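Local coordinates for putative GTP pyrophosphokinase (Streptococcus mutans, PDB 3L9D), which probably transfers pyrophosphate from ATP to GTP, the first step of ppGpp synthesis, at residues A[145-157]-A[169-183]. Residues are numbered along the deposited sequence; the frame is centred on the assembly and turned at random.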
loop_
_atom_site.group_PDB
_atom_site.type_symbol
_atom_site.label_atom_id
_atom_site.label_comp_id
_atom_site.label_asym_id
_atom_site.label_seq_id
_atom_site.Cartn_x
_atom_site.Cartn_y
_atom_site.Cartn_z
ATOM N N PRO A 145 -15.629 -6.613 -12.321
ATOM C CA PRO A 145 -15.369 -5.166 -12.222
ATOM C C PRO A 145 -16.042 -4.515 -11.012
ATOM O O PRO A 145 -16.956 -3.710 -11.203
ATOM C CB PRO A 145 -15.995 -4.609 -13.513
ATOM C CG PRO A 145 -16.219 -5.819 -14.416
ATOM C CD PRO A 145 -16.484 -6.947 -13.473
ATOM N N SER A 146 -15.589 -4.844 -9.801
ATOM C CA SER A 146 -16.310 -4.473 -8.586
ATOM C C SER A 146 -15.550 -4.944 -7.335
ATOM O O SER A 146 -14.624 -5.767 -7.422
ATOM C CB SER A 146 -17.718 -5.084 -8.636
ATOM O OG SER A 146 -18.498 -4.755 -7.501
ATOM N N GLY A 147 -15.941 -4.422 -6.174
ATOM C CA GLY A 147 -15.243 -4.686 -4.919
ATOM C C GLY A 147 -13.861 -4.031 -4.778
ATOM O O GLY A 147 -13.411 -3.268 -5.656
ATOM N N TYR A 148 -13.202 -4.342 -3.657
ATOM C CA TYR A 148 -11.829 -3.939 -3.356
ATOM C C TYR A 148 -10.855 -4.101 -4.532
ATOM O O TYR A 148 -10.924 -5.060 -5.308
ATOM C CB TYR A 148 -11.333 -4.769 -2.168
ATOM C CG TYR A 148 -9.963 -4.409 -1.641
ATOM C CD1 TYR A 148 -9.768 -3.237 -0.921
ATOM C CD2 TYR A 148 -8.881 -5.266 -1.813
ATOM C CE1 TYR A 148 -8.539 -2.908 -0.418
ATOM C CE2 TYR A 148 -7.636 -4.947 -1.309
ATOM C CZ TYR A 148 -7.473 -3.757 -0.613
ATOM O OH TYR A 148 -6.243 -3.408 -0.098
ATOM N N ARG A 149 -9.931 -3.164 -4.655
ATOM C CA ARG A 149 -8.966 -3.205 -5.737
ATOM C C ARG A 149 -7.658 -2.647 -5.205
ATOM O O ARG A 149 -7.594 -1.492 -4.797
ATOM C CB ARG A 149 -9.424 -2.342 -6.898
ATOM C CG ARG A 149 -10.449 -2.952 -7.788
ATOM C CD ARG A 149 -9.913 -3.030 -9.203
ATOM N NE ARG A 149 -9.996 -1.767 -9.941
ATOM C CZ ARG A 149 -9.491 -1.582 -11.167
ATOM N NH1 ARG A 149 -8.857 -2.581 -11.789
ATOM N NH2 ARG A 149 -9.620 -0.400 -11.778
ATOM N N SER A 150 -6.617 -3.465 -5.208
ATOM C CA SER A 150 -5.343 -3.039 -4.671
ATOM C C SER A 150 -4.296 -4.097 -4.975
ATOM O O SER A 150 -4.628 -5.204 -5.360
ATOM C CB SER A 150 -5.468 -2.811 -3.165
ATOM O OG SER A 150 -4.276 -2.268 -2.641
ATOM N N TYR A 151 -3.028 -3.755 -4.812
ATOM C CA TYR A 151 -1.965 -4.736 -4.975
ATOM C C TYR A 151 -1.061 -4.723 -3.740
ATOM O O TYR A 151 -0.534 -3.674 -3.371
ATOM C CB TYR A 151 -1.158 -4.438 -6.245
ATOM C CG TYR A 151 -0.374 -5.620 -6.743
ATOM C CD1 TYR A 151 -0.771 -6.302 -7.879
ATOM C CD2 TYR A 151 0.765 -6.060 -6.074
ATOM C CE1 TYR A 151 -0.061 -7.380 -8.349
ATOM C CE2 TYR A 151 1.487 -7.162 -6.535
ATOM C CZ TYR A 151 1.063 -7.815 -7.671
ATOM O OH TYR A 151 1.750 -8.913 -8.142
ATOM N N HIS A 152 -0.873 -5.875 -3.103
ATOM C CA HIS A 152 -0.105 -5.923 -1.862
ATOM C C HIS A 152 1.249 -6.564 -2.038
ATOM O O HIS A 152 1.341 -7.663 -2.539
ATOM C CB HIS A 152 -0.866 -6.684 -0.785
ATOM C CG HIS A 152 -2.224 -6.127 -0.492
ATOM N ND1 HIS A 152 -2.955 -6.497 0.613
ATOM C CD2 HIS A 152 -2.979 -5.224 -1.158
ATOM C CE1 HIS A 152 -4.108 -5.852 0.610
ATOM N NE2 HIS A 152 -4.146 -5.076 -0.454
ATOM N N VAL A 153 2.296 -5.870 -1.593
ATOM C CA VAL A 153 3.657 -6.398 -1.619
ATOM C C VAL A 153 4.233 -6.404 -0.212
ATOM O O VAL A 153 4.131 -5.418 0.498
ATOM C CB VAL A 153 4.577 -5.541 -2.505
ATOM C CG1 VAL A 153 5.960 -6.135 -2.527
ATOM C CG2 VAL A 153 4.008 -5.423 -3.917
ATOM N N ILE A 154 4.821 -7.520 0.197
ATOM C CA ILE A 154 5.487 -7.574 1.475
ATOM C C ILE A 154 6.987 -7.594 1.219
ATOM O O ILE A 154 7.478 -8.327 0.351
ATOM C CB ILE A 154 5.047 -8.794 2.312
ATOM C CG1 ILE A 154 3.522 -8.781 2.523
ATOM C CG2 ILE A 154 5.783 -8.827 3.653
ATOM C CD1 ILE A 154 2.963 -7.488 3.123
ATOM N N VAL A 155 7.702 -6.749 1.950
ATOM C CA VAL A 155 9.132 -6.647 1.800
ATOM C C VAL A 155 9.807 -6.831 3.152
ATOM O O VAL A 155 9.279 -6.404 4.180
ATOM C CB VAL A 155 9.560 -5.308 1.131
ATOM C CG1 VAL A 155 9.082 -5.250 -0.326
ATOM C CG2 VAL A 155 9.077 -4.068 1.951
ATOM N N GLU A 156 10.941 -7.529 3.146
ATOM C CA GLU A 156 11.839 -7.558 4.290
ATOM C C GLU A 156 12.783 -6.390 4.125
ATOM O O GLU A 156 13.416 -6.235 3.073
ATOM C CB GLU A 156 12.675 -8.826 4.315
ATOM C CG GLU A 156 11.945 -10.070 4.653
ATOM C CD GLU A 156 12.855 -11.280 4.632
ATOM O OE1 GLU A 156 14.079 -11.111 4.416
ATOM O OE2 GLU A 156 12.345 -12.400 4.835
ATOM N N TYR A 157 12.878 -5.575 5.168
ATOM C CA TYR A 157 13.661 -4.356 5.124
ATOM C C TYR A 157 14.615 -4.331 6.303
ATOM O O TYR A 157 14.182 -4.394 7.455
ATOM C CB TYR A 157 12.752 -3.129 5.152
ATOM C CG TYR A 157 13.520 -1.859 4.972
ATOM C CD1 TYR A 157 13.970 -1.474 3.713
ATOM C CD2 TYR A 157 13.835 -1.050 6.058
ATOM C CE1 TYR A 157 14.700 -0.299 3.542
ATOM C CE2 TYR A 157 14.576 0.124 5.894
ATOM C CZ TYR A 157 14.991 0.488 4.633
ATOM O OH TYR A 157 15.713 1.635 4.456
ATOM N N MET A 169 9.264 -6.469 8.511
ATOM C CA MET A 169 8.453 -6.623 7.309
ATOM C C MET A 169 7.512 -5.442 7.145
ATOM O O MET A 169 6.892 -4.991 8.106
ATOM C CB MET A 169 7.668 -7.935 7.335
ATOM C CG MET A 169 8.438 -9.136 6.788
ATOM S SD MET A 169 7.397 -10.612 6.730
ATOM C CE MET A 169 7.463 -11.145 8.436
ATOM N N ALA A 170 7.428 -4.936 5.924
ATOM C CA ALA A 170 6.539 -3.830 5.633
ATOM C C ALA A 170 5.523 -4.242 4.566
ATOM O O ALA A 170 5.852 -4.968 3.624
ATOM C CB ALA A 170 7.329 -2.623 5.180
ATOM N N GLU A 171 4.281 -3.795 4.714
ATOM C CA GLU A 171 3.319 -4.012 3.649
ATOM C C GLU A 171 3.145 -2.772 2.770
ATOM O O GLU A 171 2.697 -1.720 3.231
ATOM C CB GLU A 171 1.980 -4.434 4.206
ATOM C CG GLU A 171 0.906 -4.341 3.155
ATOM C CD GLU A 171 -0.349 -5.060 3.556
ATOM O OE1 GLU A 171 -1.268 -4.383 4.079
ATOM O OE2 GLU A 171 -0.407 -6.305 3.350
ATOM N N ILE A 172 3.523 -2.901 1.507
ATOM C CA ILE A 172 3.337 -1.849 0.527
ATOM C C ILE A 172 2.074 -2.096 -0.287
ATOM O O ILE A 172 1.956 -3.104 -0.985
ATOM C CB ILE A 172 4.530 -1.817 -0.434
ATOM C CG1 ILE A 172 5.819 -1.644 0.352
ATOM C CG2 ILE A 172 4.384 -0.703 -1.446
ATOM C CD1 ILE A 172 7.041 -2.114 -0.392
ATOM N N GLN A 173 1.113 -1.192 -0.209
ATOM C CA GLN A 173 -0.045 -1.299 -1.093
ATOM C C GLN A 173 0.046 -0.292 -2.212
ATOM O O GLN A 173 0.378 0.876 -1.972
ATOM C CB GLN A 173 -1.357 -1.133 -0.329
ATOM C CG GLN A 173 -1.622 -2.305 0.594
ATOM C CD GLN A 173 -2.944 -2.192 1.288
ATOM O OE1 GLN A 173 -3.934 -1.778 0.689
ATOM N NE2 GLN A 173 -2.974 -2.550 2.566
ATOM N N ILE A 174 -0.241 -0.746 -3.427
ATOM C CA ILE A 174 -0.180 0.103 -4.606
ATOM C C ILE A 174 -1.612 0.342 -5.124
ATOM O O ILE A 174 -2.381 -0.601 -5.318
ATOM C CB ILE A 174 0.734 -0.552 -5.664
ATOM C CG1 ILE A 174 2.039 -1.006 -4.994
ATOM C CG2 ILE A 174 1.000 0.396 -6.828
ATOM C CD1 ILE A 174 2.903 -1.926 -5.820
ATOM N N ARG A 175 -1.981 1.599 -5.341
ATOM C CA ARG A 175 -3.384 1.937 -5.589
ATOM C C ARG A 175 -3.547 3.115 -6.522
ATOM O O ARG A 175 -2.745 4.044 -6.496
ATOM C CB ARG A 175 -4.055 2.315 -4.268
ATOM C CG ARG A 175 -4.214 1.181 -3.289
ATOM C CD ARG A 175 -4.842 1.670 -2.009
ATOM N NE ARG A 175 -5.144 0.585 -1.078
ATOM C CZ ARG A 175 -5.732 0.757 0.103
ATOM N NH1 ARG A 175 -6.088 1.972 0.501
ATOM N NH2 ARG A 175 -5.974 -0.285 0.883
ATOM N N THR A 176 -4.613 3.117 -7.314
ATOM C CA THR A 176 -5.026 4.368 -7.963
ATOM C C THR A 176 -5.662 5.319 -6.944
ATOM O O THR A 176 -6.020 4.930 -5.835
ATOM C CB THR A 176 -6.008 4.153 -9.151
ATOM O OG1 THR A 176 -7.155 3.396 -8.729
ATOM C CG2 THR A 176 -5.317 3.447 -10.282
ATOM N N LEU A 177 -5.802 6.577 -7.325
ATOM C CA LEU A 177 -6.458 7.536 -6.464
ATOM C C LEU A 177 -7.877 7.025 -6.116
ATOM O O LEU A 177 -8.286 7.012 -4.940
ATOM C CB LEU A 177 -6.477 8.893 -7.166
ATOM C CG LEU A 177 -5.128 9.629 -7.355
ATOM C CD1 LEU A 177 -3.881 8.798 -6.910
ATOM C CD2 LEU A 177 -4.937 10.176 -8.805
ATOM N N ALA A 178 -8.608 6.564 -7.134
ATOM C CA ALA A 178 -9.960 6.029 -6.930
ATOM C C ALA A 178 -9.982 4.779 -6.055
ATOM O O ALA A 178 -10.855 4.632 -5.188
ATOM C CB ALA A 178 -10.653 5.758 -8.266
ATOM N N MET A 179 -9.027 3.876 -6.286
ATOM C CA MET A 179 -8.908 2.668 -5.463
ATOM C C MET A 179 -8.748 3.033 -4.005
ATOM O O MET A 179 -9.375 2.442 -3.127
ATOM C CB MET A 179 -7.708 1.830 -5.888
ATOM C CG MET A 179 -8.008 0.799 -6.954
ATOM S SD MET A 179 -6.474 0.074 -7.562
ATOM C CE MET A 179 -6.688 0.354 -9.316
ATOM N N ASN A 180 -7.883 4.004 -3.757
ATOM C CA ASN A 180 -7.615 4.442 -2.407
ATOM C C ASN A 180 -8.808 5.143 -1.770
ATOM O O ASN A 180 -9.103 4.906 -0.606
ATOM C CB ASN A 180 -6.399 5.344 -2.357
ATOM C CG ASN A 180 -6.031 5.700 -0.945
ATOM O OD1 ASN A 180 -5.836 4.812 -0.102
ATOM N ND2 ASN A 180 -5.958 7.001 -0.660
ATOM N N PHE A 181 -9.492 5.990 -2.541
ATOM C CA PHE A 181 -10.754 6.617 -2.107
ATOM C C PHE A 181 -11.774 5.602 -1.566
ATOM O O PHE A 181 -12.226 5.720 -0.438
ATOM C CB PHE A 181 -11.355 7.430 -3.255
ATOM C CG PHE A 181 -12.647 8.119 -2.911
ATOM C CD1 PHE A 181 -12.665 9.183 -2.030
ATOM C CD2 PHE A 181 -13.835 7.717 -3.495
ATOM C CE1 PHE A 181 -13.849 9.819 -1.715
ATOM C CE2 PHE A 181 -15.019 8.351 -3.188
ATOM C CZ PHE A 181 -15.024 9.405 -2.298
ATOM N N TRP A 182 -12.108 4.588 -2.366
ATOM C CA TRP A 182 -13.001 3.517 -1.924
ATOM C C TRP A 182 -12.465 2.690 -0.740
ATOM O O TRP A 182 -13.150 2.528 0.273
ATOM C CB TRP A 182 -13.312 2.590 -3.099
ATOM C CG TRP A 182 -14.453 1.627 -2.848
ATOM C CD1 TRP A 182 -15.763 1.807 -3.188
ATOM C CD2 TRP A 182 -14.381 0.334 -2.211
ATOM N NE1 TRP A 182 -16.507 0.717 -2.808
ATOM C CE2 TRP A 182 -15.688 -0.201 -2.207
ATOM C CE3 TRP A 182 -13.344 -0.417 -1.655
ATOM C CZ2 TRP A 182 -15.984 -1.450 -1.663
ATOM C CZ3 TRP A 182 -13.643 -1.664 -1.110
ATOM C CH2 TRP A 182 -14.954 -2.162 -1.117
ATOM N N ALA A 183 -11.251 2.152 -0.876
ATOM C CA ALA A 183 -10.681 1.268 0.145
ATOM C C ALA A 183 -10.601 1.959 1.491
ATOM O O ALA A 183 -10.760 1.346 2.536
ATOM C CB ALA A 183 -9.307 0.782 -0.271
#
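A cluster of polar side chains gathers Tyr148, His152, Gln173 and Arg175. His152 and Gln173 share one face of this antiparallel hairpin, and Tyr148 and Arg175 close in at its end. Tyr148 OH is hydrogen-bonded to His152 NE2 (2.7 Å), which meets the tyrosine ring at its edge. The same hydroxyl accepts from Arg175 NH2 at 3.3 Å, with the guanidinium plane turned 84° from the ring. The side chain of Gln173 lies flat along one face of the His152 imidazole, planes 22° apart, with Gln173 CG 3.9 Å from the ring centroid in a CH-pi contact. With CG anti to its carbonyl carbon (chi1 -69°) and an extended chain beyond, Gln173 reaches Glu171 OE1 through NE2 (2.9 Å). Arg175 NH1 hydrogen-bonds Asn180 OD1, which links it to the following helix. Thr176 and Met179 form a capping box there, and Met179 CG packs on Arg149 CB (3.4 Å). On the other sheet face Ile172 CD1 touches Val155 CG2 at 3.7 Å. Backbone bonds pair Tyr151 with Ile174, Val153 with Ile172 and Val155 with Ala170. Helix 117-126 covers Tyr151, Val153 and Ile174, while Trp182 and Ser146 meet helix 199-221. Both strands are interior to the mixed sheet, consistent with a nucleotidyltransferase-like fold, flanked by 106-112 and 132-139.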